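Local coordinates for putative periplasmic protein (PDB 3KN3) that probably serves as a periplasmic substrate-binding protein, perhaps of a tungstate-type ABC transporter, and can hold glutathione in the cleft of its fold, at residues 81-86 / 201-206. Numbering follows the deposited sequence.
Sequences VMYNDF and NFYSIM
Val81 meets Ile205 through methyl groups, CG2 against CD1 at 3.9 Å, and both side chains pack on Ile228 of helix 218-229. On the sheet face that bears Met82 and Phe202, the two side chains run alongside each other: CB of Met82 rests 3.3 Å from CE1 of Phe202, and the bent selenomethionine chain brings CE back to the same ring. Between these layers the strands pair antiparallel, Val81 with Tyr203 forming the hydrogen-bonded pair; Val81 N reaches Tyr203 O at 2.7 Å and Tyr203 N returns a nearly straight bond (171°) to Val81 O. Beyond strand 78-82 the pairing persists for one more bond, Tyr83 N to Asn201 O (2.8 Å). The ring of Tyr203, stacked on His61, turns its edge to Tyr83 O. The amide of Asn201, carried beside the loop 83-85 by a chi1 of -162° that sets CG opposite the main-chain nitrogen, donates from ND2 to Asn84 O at 2.9 Å from above the carbonyl plane, while OD1 approaches CE1 of Phe86 and bonds to His61. Shortening Asn201 to alanine is likely to leave Asn84 O and His61 without these partners and open a gap beside Phe86. Asn201, Tyr203 and His61 are glutathione-binding residues; bonded through both its nitrogen and its oxygen, the amide links the two neighbouring connections between the lobes of the periplasmic-binding-protein fold and probably helps to set these residues in place.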
loop_
_atom_site.group_PDB
_atom_site.type_symbol
_atom_site.label_atom_id
_atom_site.label_comp_id
_atom_site.label_asym_id
_atom_site.label_seq_id
_atom_site.Cartn_x
_atom_site.Cartn_y
_atom_site.Cartn_z
ATOM N N VAL A 81 5.663 7.390 -1.898
ATOM C CA VAL A 81 6.092 7.299 -0.512
ATOM C C VAL A 81 5.918 5.854 -0.072
ATOM O O VAL A 81 4.819 5.315 -0.103
ATOM C CB VAL A 81 5.256 8.198 0.410
ATOM C CG1 VAL A 81 5.679 8.014 1.876
ATOM C CG2 VAL A 81 5.351 9.650 -0.029
HETATM N N MSE A 82 7.002 5.215 0.327
HETATM C CA MSE A 82 6.917 3.793 0.582
HETATM C C MSE A 82 6.591 3.567 2.037
HETATM O O MSE A 82 7.144 4.230 2.911
HETATM C CB MSE A 82 8.209 3.099 0.206
HETATM C CG MSE A 82 9.243 3.156 1.285
HETATM SE SE MSE A 82 10.209 1.476 1.351
HETATM C CE MSE A 82 10.994 1.516 -0.428
ATOM N N TYR A 83 5.684 2.634 2.304
ATOM C CA TYR A 83 5.169 2.492 3.657
ATOM C C TYR A 83 4.274 1.281 3.764
ATOM O O TYR A 83 3.528 0.962 2.831
ATOM C CB TYR A 83 4.372 3.740 4.022
ATOM C CG TYR A 83 3.963 3.835 5.470
ATOM C CD1 TYR A 83 4.900 4.098 6.461
ATOM C CD2 TYR A 83 2.634 3.711 5.846
ATOM C CE1 TYR A 83 4.526 4.206 7.794
ATOM C CE2 TYR A 83 2.250 3.814 7.176
ATOM C CZ TYR A 83 3.197 4.061 8.148
ATOM O OH TYR A 83 2.810 4.173 9.474
ATOM N N ASN A 84 4.339 0.613 4.909
ATOM C CA ASN A 84 3.410 -0.470 5.197
ATOM C C ASN A 84 3.562 -1.585 4.170
ATOM O O ASN A 84 2.604 -1.942 3.480
ATOM C CB ASN A 84 1.979 0.074 5.181
ATOM C CG ASN A 84 0.954 -0.931 5.678
ATOM O OD1 ASN A 84 1.278 -1.870 6.421
ATOM N ND2 ASN A 84 -0.310 -0.722 5.286
ATOM N N ASP A 85 4.775 -2.114 4.075
ATOM C CA ASP A 85 5.103 -3.168 3.119
ATOM C C ASP A 85 4.253 -4.414 3.317
ATOM O O ASP A 85 3.776 -4.682 4.417
ATOM C CB ASP A 85 6.580 -3.556 3.251
ATOM C CG ASP A 85 6.932 -4.053 4.650
ATOM O OD1 ASP A 85 6.436 -3.467 5.641
ATOM O OD2 ASP A 85 7.710 -5.028 4.759
ATOM N N PHE A 86 4.079 -5.180 2.247
ATOM C CA PHE A 86 3.368 -6.453 2.320
ATOM C C PHE A 86 4.267 -7.612 2.782
ATOM O O PHE A 86 5.451 -7.683 2.441
ATOM C CB PHE A 86 2.748 -6.800 0.965
ATOM C CG PHE A 86 1.772 -5.773 0.456
ATOM C CD1 PHE A 86 2.180 -4.789 -0.439
ATOM C CD2 PHE A 86 0.441 -5.797 0.863
ATOM C CE1 PHE A 86 1.278 -3.847 -0.926
ATOM C CE2 PHE A 86 -0.462 -4.853 0.391
ATOM C CZ PHE A 86 -0.042 -3.875 -0.507
ATOM N N ASN A 201 5.328 -1.443 -0.526
ATOM C CA ASN A 201 4.047 -0.755 -0.657
ATOM C C ASN A 201 4.233 0.753 -0.854
ATOM O O ASN A 201 4.916 1.408 -0.066
ATOM C CB ASN A 201 3.213 -0.988 0.604
ATOM C CG ASN A 201 1.726 -0.697 0.392
ATOM O OD1 ASN A 201 1.259 -0.557 -0.743
ATOM N ND2 ASN A 201 0.972 -0.633 1.489
ATOM N N PHE A 202 3.615 1.309 -1.890
ATOM C CA PHE A 202 3.746 2.739 -2.141
ATOM C C PHE A 202 2.423 3.483 -2.231
ATOM O O PHE A 202 1.465 3.013 -2.857
ATOM C CB PHE A 202 4.522 2.995 -3.425
ATOM C CG PHE A 202 5.882 2.389 -3.436
ATOM C CD1 PHE A 202 6.978 3.116 -3.005
ATOM C CD2 PHE A 202 6.070 1.096 -3.886
ATOM C CE1 PHE A 202 8.235 2.568 -3.018
ATOM C CE2 PHE A 202 7.328 0.542 -3.897
ATOM C CZ PHE A 202 8.415 1.278 -3.467
ATOM N N TYR A 203 2.409 4.666 -1.620
ATOM C CA TYR A 203 1.335 5.626 -1.782
ATOM C C TYR A 203 1.870 6.835 -2.569
ATOM O O TYR A 203 2.949 7.347 -2.283
ATOM C CB TYR A 203 0.804 6.042 -0.415
ATOM C CG TYR A 203 0.330 4.886 0.458
ATOM C CD1 TYR A 203 -1.027 4.574 0.571
ATOM C CD2 TYR A 203 1.238 4.116 1.175
ATOM C CE1 TYR A 203 -1.454 3.536 1.372
ATOM C CE2 TYR A 203 0.824 3.072 1.966
ATOM C CZ TYR A 203 -0.520 2.784 2.063
ATOM O OH TYR A 203 -0.919 1.736 2.853
ATOM N N SER A 204 1.120 7.282 -3.566
ATOM C CA SER A 204 1.595 8.319 -4.467
ATOM C C SER A 204 1.000 9.682 -4.183
ATOM O O SER A 204 -0.213 9.809 -4.033
ATOM C CB SER A 204 1.267 7.946 -5.906
ATOM O OG SER A 204 1.941 6.769 -6.279
ATOM N N ILE A 205 1.865 10.694 -4.122
ATOM C CA ILE A 205 1.442 12.081 -4.049
ATOM C C ILE A 205 1.564 12.638 -5.440
ATOM O O ILE A 205 2.566 12.415 -6.105
ATOM C CB ILE A 205 2.355 12.910 -3.140
ATOM C CG1 ILE A 205 2.423 12.294 -1.753
ATOM C CG2 ILE A 205 1.846 14.346 -3.010
ATOM C CD1 ILE A 205 3.461 12.932 -0.888
HETATM N N MSE A 206 0.536 13.338 -5.895
HETATM C CA MSE A 206 0.629 14.088 -7.141
HETATM C C MSE A 206 0.104 15.495 -6.924
HETATM O O MSE A 206 -0.852 15.704 -6.171
HETATM C CB MSE A 206 -0.169 13.418 -8.257
HETATM C CG MSE A 206 0.369 12.062 -8.667
HETATM SE SE MSE A 206 -0.915 11.065 -9.759
HETATM C CE MSE A 206 0.196 9.579 -10.323
#